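Local coordinates for protein probable dipeptidase (Pseudomonas aeruginosa, PDB 3B40) that probably acts as a metal-dependent dipeptidase of the M19 membrane dipeptidase family, cleaving dipeptides on a TIM-barrel scaffold, at residues D186-G189 against G190-L194; I209-S212 against Q213-T216; S248-E251 against M252-K256. The protein carries 11 engineered substitutions. One frame throughout, in Å; residues are numbered along the deposited sequence. Where two conformers were deposited one is given.

Contact 1: D186-G189 against G190-L194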
loop_
_atom_site.group_PDB
_atom_site.type_symbol
_atom_site.label_atom_id
_atom_site.label_comp_id
_atom_site.label_asym_id
_atom_site.label_seq_id
_atom_site.Cartn_x
_atom_site.Cartn_y
_atom_site.Cartn_z
ATOM N N ASP A 186 9.843 0.052 -17.988
ATOM C CA ASP A 186 9.791 -1.335 -18.419
ATOM C C ASP A 186 11.169 -1.941 -18.766
ATOM O O ASP A 186 11.252 -2.711 -19.690
ATOM C CB ASP A 186 8.835 -1.498 -19.607
ATOM C CG ASP A 186 7.453 -0.916 -19.346
ATOM O OD1 ASP A 186 6.788 -1.354 -18.374
ATOM O OD2 ASP A 186 7.028 -0.050 -20.134
ATOM N N ALA A 187 12.211 -1.631 -17.984
ATOM C CA ALA A 187 13.592 -2.052 -18.259
ATOM C C ALA A 187 13.752 -3.559 -18.441
ATOM O O ALA A 187 14.447 -4.018 -19.347
ATOM C CB ALA A 187 14.548 -1.542 -17.158
ATOM N N LEU A 188 13.120 -4.325 -17.554
ATOM C CA LEU A 188 13.114 -5.784 -17.625
ATOM C C LEU A 188 12.127 -6.396 -18.611
ATOM O O LEU A 188 12.178 -7.618 -18.861
ATOM C CB LEU A 188 12.810 -6.369 -16.222
ATOM C CG LEU A 188 13.860 -6.062 -15.133
ATOM C CD1 LEU A 188 13.373 -6.591 -13.793
ATOM C CD2 LEU A 188 15.237 -6.668 -15.529
ATOM N N GLY A 189 11.170 -5.608 -19.102
ATOM C CA GLY A 189 9.998 -6.193 -19.774
ATOM C C GLY A 189 8.989 -6.884 -18.844
ATOM O O GLY A 189 8.200 -7.740 -19.277
ATOM N N GLY A 190 8.978 -6.493 -17.573
ATOM C CA GLY A 190 8.061 -7.094 -16.577
ATOM C C GLY A 190 8.899 -7.629 -15.433
ATOM O O GLY A 190 9.495 -6.835 -14.692
ATOM N N LEU A 191 8.987 -8.963 -15.333
ATOM C CA LEU A 191 9.909 -9.654 -14.410
ATOM C C LEU A 191 11.242 -10.132 -15.041
ATOM O O LEU A 191 11.279 -10.528 -16.211
ATOM C CB LEU A 191 9.220 -10.852 -13.785
ATOM C CG LEU A 191 7.852 -10.611 -13.129
ATOM C CD1 LEU A 191 7.269 -11.937 -12.793
ATOM C CD2 LEU A 191 7.983 -9.786 -11.862
ATOM N N SER A 192 12.321 -10.117 -14.244
ATOM C CA SER A 192 13.582 -10.744 -14.642
ATOM C C SER A 192 13.416 -12.251 -14.468
ATOM O O SER A 192 12.402 -12.703 -13.899
ATOM C CB SER A 192 14.745 -10.216 -13.788
ATOM O OG SER A 192 14.634 -10.617 -12.416
ATOM N N PRO A 193 14.389 -13.047 -14.954
ATOM C CA PRO A 193 14.334 -14.480 -14.644
ATOM C C PRO A 193 14.250 -14.802 -13.130
ATOM O O PRO A 193 13.506 -15.694 -12.733
ATOM C CB PRO A 193 15.617 -15.013 -15.301
ATOM C CG PRO A 193 15.787 -14.068 -16.494
ATOM C CD PRO A 193 15.518 -12.734 -15.866
ATOM N N LEU A 194 14.982 -14.066 -12.294
ATOM C CA LEU A 194 14.889 -14.289 -10.850
ATOM C C LEU A 194 13.508 -13.857 -10.282
ATOM O O LEU A 194 12.963 -14.542 -9.403
ATOM C CB LEU A 194 16.082 -13.651 -10.117
ATOM C CG LEU A 194 17.293 -14.530 -9.722
ATOM C CD1 LEU A 194 17.824 -15.426 -10.839
ATOM C CD2 LEU A 194 18.439 -13.681 -9.174
HETATM O O HOH W 1 10.272 -10.100 -18.495
#
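S192, whose methylene is touched by L188, has a hydroxyl gripped from two sides: OG accepts from G195 N, which makes S192 the N-cap of helix 193-205, and donates to D170 O. The side-chain contact comes from L188. Its CG stands beside the backbone N and opposite the carbonyl carbon (chi1 -64°), which carries the two methyls to S192. CD1 lies 3.7 Å from S192 N and 3.9 Å from S192 CB, while CD2 is 4.0 Å from that same CB, so both methyls touch the serine methylene. Water 1 lies between two carbonyls three residues apart and can donate to either, with more acceptors in reach than protons. It is 3.2 Å from L188 O; its 2.5 Å to L191 O is too short to be trusted as a distance. Upstream, D186-G189 is a type I turn closed by G189 N to D186 O at 3.0 Å. The chain then passes through two glycines, and G190, with phi 124° and psi -109°, takes up an unusual backbone conformation that glycine can adopt. The carboxylate of D173 clamps this bend, OD1 taking L188 N and OD2 taking G190 N. D186-S192 close the loop that follows strand 160-162, and P193-L194 open helix 193-205; Q221 of helix 216-225 pins the loop to the next helix by bonding both G189 O and L191 N.

Contact 2: I209-S212 against Q213-T216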
loop_
_atom_site.group_PDB
_atom_site.type_symbol
_atom_site.label_atom_id
_atom_site.label_comp_id
_atom_site.label_asym_id
_atom_site.label_seq_id
_atom_site.Cartn_x
_atom_site.Cartn_y
_atom_site.Cartn_z
ATOM N N ILE A 209 1.279 -13.044 -2.917
ATOM C CA ILE A 209 1.919 -12.088 -3.838
ATOM C C ILE A 209 1.104 -10.804 -3.989
ATOM O O ILE A 209 -0.096 -10.852 -4.315
ATOM C CB ILE A 209 2.191 -12.700 -5.239
ATOM C CG1 ILE A 209 3.115 -13.927 -5.129
ATOM C CG2 ILE A 209 2.786 -11.582 -6.195
ATOM C CD1 ILE A 209 3.067 -14.864 -6.339
ATOM N N ASP A 210 1.767 -9.668 -3.765
ATOM C CA ASP A 210 1.152 -8.328 -3.808
ATOM C C ASP A 210 1.626 -7.578 -5.065
ATOM O O ASP A 210 2.831 -7.394 -5.259
ATOM C CB ASP A 210 1.524 -7.571 -2.529
ATOM C CG ASP A 210 0.987 -6.140 -2.484
ATOM O OD1 ASP A 210 0.164 -5.732 -3.342
ATOM O OD2 ASP A 210 1.417 -5.417 -1.556
ATOM N N VAL A 211 0.682 -7.193 -5.929
ATOM C CA VAL A 211 1.028 -6.561 -7.173
ATOM C C VAL A 211 0.919 -5.027 -7.173
ATOM O O VAL A 211 1.240 -4.412 -8.173
ATOM C CB VAL A 211 0.235 -7.160 -8.388
ATOM C CG1 VAL A 211 0.456 -8.681 -8.457
ATOM C CG2 VAL A 211 -1.238 -6.817 -8.273
ATOM N N SER A 212 0.492 -4.413 -6.070
ATOM C CA SER A 212 0.447 -2.939 -6.018
ATOM C C SER A 212 1.876 -2.417 -6.209
ATOM O O SER A 212 2.786 -2.987 -5.624
ATOM C CB SER A 212 -0.129 -2.441 -4.685
ATOM O OG SER A 212 -1.541 -2.608 -4.658
ATOM N N GLN A 213 2.046 -1.382 -7.054
ATOM C CA GLN A 213 3.335 -0.695 -7.332
ATOM C C GLN A 213 4.115 -1.269 -8.544
ATOM O O GLN A 213 4.992 -0.606 -9.101
ATOM C CB GLN A 213 4.251 -0.629 -6.096
ATOM C CG GLN A 213 3.653 -0.009 -4.768
ATOM C CD GLN A 213 3.996 1.438 -4.507
ATOM O OE1 GLN A 213 4.703 2.077 -5.290
ATOM N NE2 GLN A 213 3.493 1.986 -3.359
ATOM N N MET A 214 3.812 -2.515 -8.910
ATOM C CA MET A 214 4.458 -3.230 -10.006
ATOM C C MET A 214 3.983 -2.677 -11.356
ATOM O O MET A 214 2.829 -2.305 -11.492
ATOM C CB MET A 214 4.075 -4.724 -9.922
ATOM C CG MET A 214 4.749 -5.482 -8.731
ATOM S SD MET A 214 4.393 -7.271 -8.588
ATOM C CE MET A 214 5.443 -7.983 -9.831
ATOM N N SER A 215 4.860 -2.659 -12.362
ATOM C CA SER A 215 4.482 -2.296 -13.731
ATOM C C SER A 215 3.370 -3.237 -14.254
ATOM O O SER A 215 3.131 -4.339 -13.693
ATOM C CB SER A 215 5.716 -2.343 -14.650
ATOM O OG SER A 215 5.966 -3.668 -15.048
ATOM N N THR A 216 2.684 -2.807 -15.302
ATOM C CA THR A 216 1.626 -3.615 -15.921
ATOM C C THR A 216 2.107 -4.943 -16.467
ATOM O O THR A 216 1.463 -5.971 -16.241
ATOM C CB THR A 216 0.878 -2.830 -17.006
ATOM O OG1 THR A 216 0.177 -1.758 -16.351
ATOM C CG2 THR A 216 -0.164 -3.739 -17.737
#
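M214 folds back over V211, and its CB, CG and sulfur all touch that residue: SD lies 3.7 Å from V211 CA and 4.2 Å from V211 CB, and also 3.7 Å from D210 O. The two side chains cross at about a right angle. M214 is extended as far as SD and then bends there (chi3 78°), which turns the terminal methyl aside while the sulfur stays against the backbone. Closer to the chain, M214 CB sits 3.3 Å from V211 O, the oxygen that also accepts from M214 N at 3.3 Å; this donor stands above the carbonyl plane, not on a lone pair. That bond closes a type II turn from V211 to M214, with Q213 in its third position at a positive phi of 92°. Just before it, S212 N donates to D210 OD1 at 3.0 Å and 160°, meeting the carboxylate from above its plane: an Asx turn overlapping the beta turn. Both turns lie where parallel strand 208-210 gives way to the loop leading to helix 216-225, at the C-terminal end of a barrel strand, the end on which TIM-barrel active sites lie. Further out, D210 OD2 bonds S233 OG, S212 OG bonds S235 OG and H234 N, and Q213 NE2 bonds H234 NE2, so the turn is tied repeatedly to the end of strand 230-235. The other end of the Q213 amide, OE1, is held by R176 NH1, from the loop after strand 160-162. V211 and M214 both pack on V222 of helix 216-225, which S215 N-caps by accepting from A218 N with its OG.

Contact 3: S248-E251 against M252-K256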
loop_
_atom_site.group_PDB
_atom_site.type_symbol
_atom_site.label_atom_id
_atom_site.label_comp_id
_atom_site.label_asym_id
_atom_site.label_seq_id
_atom_site.Cartn_x
_atom_site.Cartn_y
_atom_site.Cartn_z
ATOM N N SER A 248 -5.797 -0.680 -14.645
ATOM C CA SER A 248 -6.706 -0.734 -15.783
ATOM C C SER A 248 -7.732 -1.782 -15.405
ATOM O O SER A 248 -7.477 -2.593 -14.512
ATOM C CB SER A 248 -5.976 -1.161 -17.045
ATOM O OG SER A 248 -5.466 -2.484 -16.915
ATOM N N ASP A 249 -8.879 -1.775 -16.082
ATOM C CA ASP A 249 -9.913 -2.838 -15.900
ATOM C C ASP A 249 -9.328 -4.220 -16.120
ATOM O O ASP A 249 -9.594 -5.131 -15.340
ATOM C CB ASP A 249 -11.094 -2.626 -16.860
ATOM C CG ASP A 249 -11.921 -1.402 -16.520
ATOM O OD1 ASP A 249 -11.566 -0.599 -15.613
ATOM O OD2 ASP A 249 -12.981 -1.264 -17.158
ATOM N N HIS A 250 -8.484 -4.364 -17.148
ATOM C CA HIS A 250 -7.864 -5.661 -17.449
ATOM C C HIS A 250 -6.932 -6.186 -16.330
ATOM O O HIS A 250 -6.919 -7.373 -16.031
ATOM C CB HIS A 250 -7.127 -5.621 -18.790
ATOM C CG HIS A 250 -6.548 -6.953 -19.180
ATOM N ND1 HIS A 250 -5.208 -7.245 -19.047
ATOM C CD2 HIS A 250 -7.136 -8.077 -19.658
ATOM C CE1 HIS A 250 -4.993 -8.491 -19.428
ATOM N NE2 HIS A 250 -6.145 -9.016 -19.806
ATOM N N GLU A 251 -6.151 -5.293 -15.714
ATOM C CA GLU A 251 -5.301 -5.677 -14.578
ATOM C C GLU A 251 -6.149 -6.200 -13.403
ATOM O O GLU A 251 -5.826 -7.233 -12.787
ATOM C CB GLU A 251 -4.431 -4.492 -14.131
ATOM C CG GLU A 251 -3.293 -4.200 -15.102
ATOM C CD GLU A 251 -2.517 -2.932 -14.772
ATOM O OE1 GLU A 251 -3.097 -1.809 -14.770
ATOM O OE2 GLU A 251 -1.308 -3.052 -14.545
ATOM N N MET A 252 -7.237 -5.495 -13.121
ATOM C CA MET A 252 -8.259 -5.909 -12.144
ATOM C C MET A 252 -8.840 -7.288 -12.464
ATOM O O MET A 252 -8.993 -8.132 -11.574
ATOM C CB MET A 252 -9.404 -4.865 -12.068
ATOM C CG MET A 252 -9.089 -3.479 -11.437
ATOM S SD MET A 252 -10.510 -2.263 -11.437
ATOM C CE MET A 252 -9.613 -0.994 -12.257
ATOM N N GLN A 253 -9.148 -7.543 -13.735
ATOM C CA GLN A 253 -9.693 -8.856 -14.114
ATOM C C GLN A 253 -8.691 -9.976 -13.821
ATOM O O GLN A 253 -9.071 -11.042 -13.366
ATOM C CB GLN A 253 -10.078 -8.889 -15.592
ATOM C CG GLN A 253 -11.426 -8.193 -15.918
ATOM C CD GLN A 253 -12.584 -8.745 -15.082
ATOM O OE1 GLN A 253 -12.948 -9.931 -15.210
ATOM N NE2 GLN A 253 -13.161 -7.891 -14.219
ATOM N N LEU A 254 -7.422 -9.735 -14.120
ATOM C CA LEU A 254 -6.366 -10.686 -13.805
ATOM C C LEU A 254 -6.289 -11.047 -12.318
ATOM O O LEU A 254 -6.046 -12.218 -11.960
ATOM C CB LEU A 254 -5.013 -10.174 -14.299
ATOM C CG LEU A 254 -4.825 -10.186 -15.823
ATOM C CD1 LEU A 254 -3.432 -9.648 -16.186
ATOM C CD2 LEU A 254 -5.049 -11.586 -16.443
ATOM N N ILE A 255 -6.460 -10.044 -11.459
ATOM C CA ILE A 255 -6.367 -10.247 -10.018
ATOM C C ILE A 255 -7.598 -11.025 -9.616
ATOM O O ILE A 255 -7.504 -12.019 -8.894
ATOM C CB ILE A 255 -6.292 -8.883 -9.250
ATOM C CG1 ILE A 255 -4.951 -8.178 -9.523
ATOM C CG2 ILE A 255 -6.578 -9.081 -7.739
ATOM C CD1 ILE A 255 -4.988 -6.645 -9.238
ATOM N N LYS A 256 -8.748 -10.588 -10.118
ATOM C CA LYS A 256 -10.037 -11.281 -9.877
ATOM C C LYS A 256 -9.936 -12.777 -10.261
ATOM O O LYS A 256 -10.309 -13.654 -9.481
ATOM C CB LYS A 256 -11.176 -10.602 -10.678
ATOM C CG LYS A 256 -12.584 -11.292 -10.550
ATOM C CD LYS A 256 -13.327 -11.237 -11.890
ATOM C CE LYS A 256 -14.828 -11.032 -11.740
ATOM N NZ LYS A 256 -15.502 -11.996 -10.802
#
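H250 and L254 cross obliquely one helical turn apart, CE1 of the imidazole 3.8 Å from L254 CD1. With CG opposite its backbone N (chi1 -176°), H250 places its ring where CE1 can meet the leucine methyl. M252 runs back toward the helix start: its CE comes to 3.5 Å from S248 O and 3.9 Å from D249 OD1, so the thioether lies alongside the first turn. E251 also reaches backward. Its OE1 accepts from S248 N at 2.9 Å with a nearly straight bond (174°), using the anti lone pair, while S248 OG receives E251 N at 3.1 Å. This reciprocal pair is a capping box that closes the N-terminus of helix 249-257. M252 N to S248 O, 3.2 Å, starts the regular helical bonding behind the cap. One turn on, I255 lays CG1 3.5 Å from E251 O, over the backbone. The other carboxylate oxygen, E251 OE2, bonds T216 OG1, and D249 OD1 bonds Y344 OH, so both acids tie the first turn to neighbouring helices. The helix is the crossover of the beta-alpha-beta unit from strand 230-235 to strand 261-265: L254 packs on L219 and A223 of helix 216-225, M252 on Y344 and V349 of helix 335-349, and M252 and I255 both on I262 of strand 261-265.

The three contacts lie in a row, with contact 2 in the middle. Its centre lies about 13 Å from that of contact 1 and about 12 Å from that of contact 3, whereas the centres of contacts 1 and 3 are about 20 Å apart and the two do not touch. L191 CD2 packs on M214 CE at 3.7 Å, joining contact 1 to contact 2. Toward contact 3, V211 CG2 meets I255 CD1 at 3.9 Å. Contact 2 is the most central, about 10 Å from the chain's centre, and by its place in the barrel is probably the nearest of the three to the active-site end. The Q253 side chain of contact 3 is about 9 Å from a bound cadmium ion.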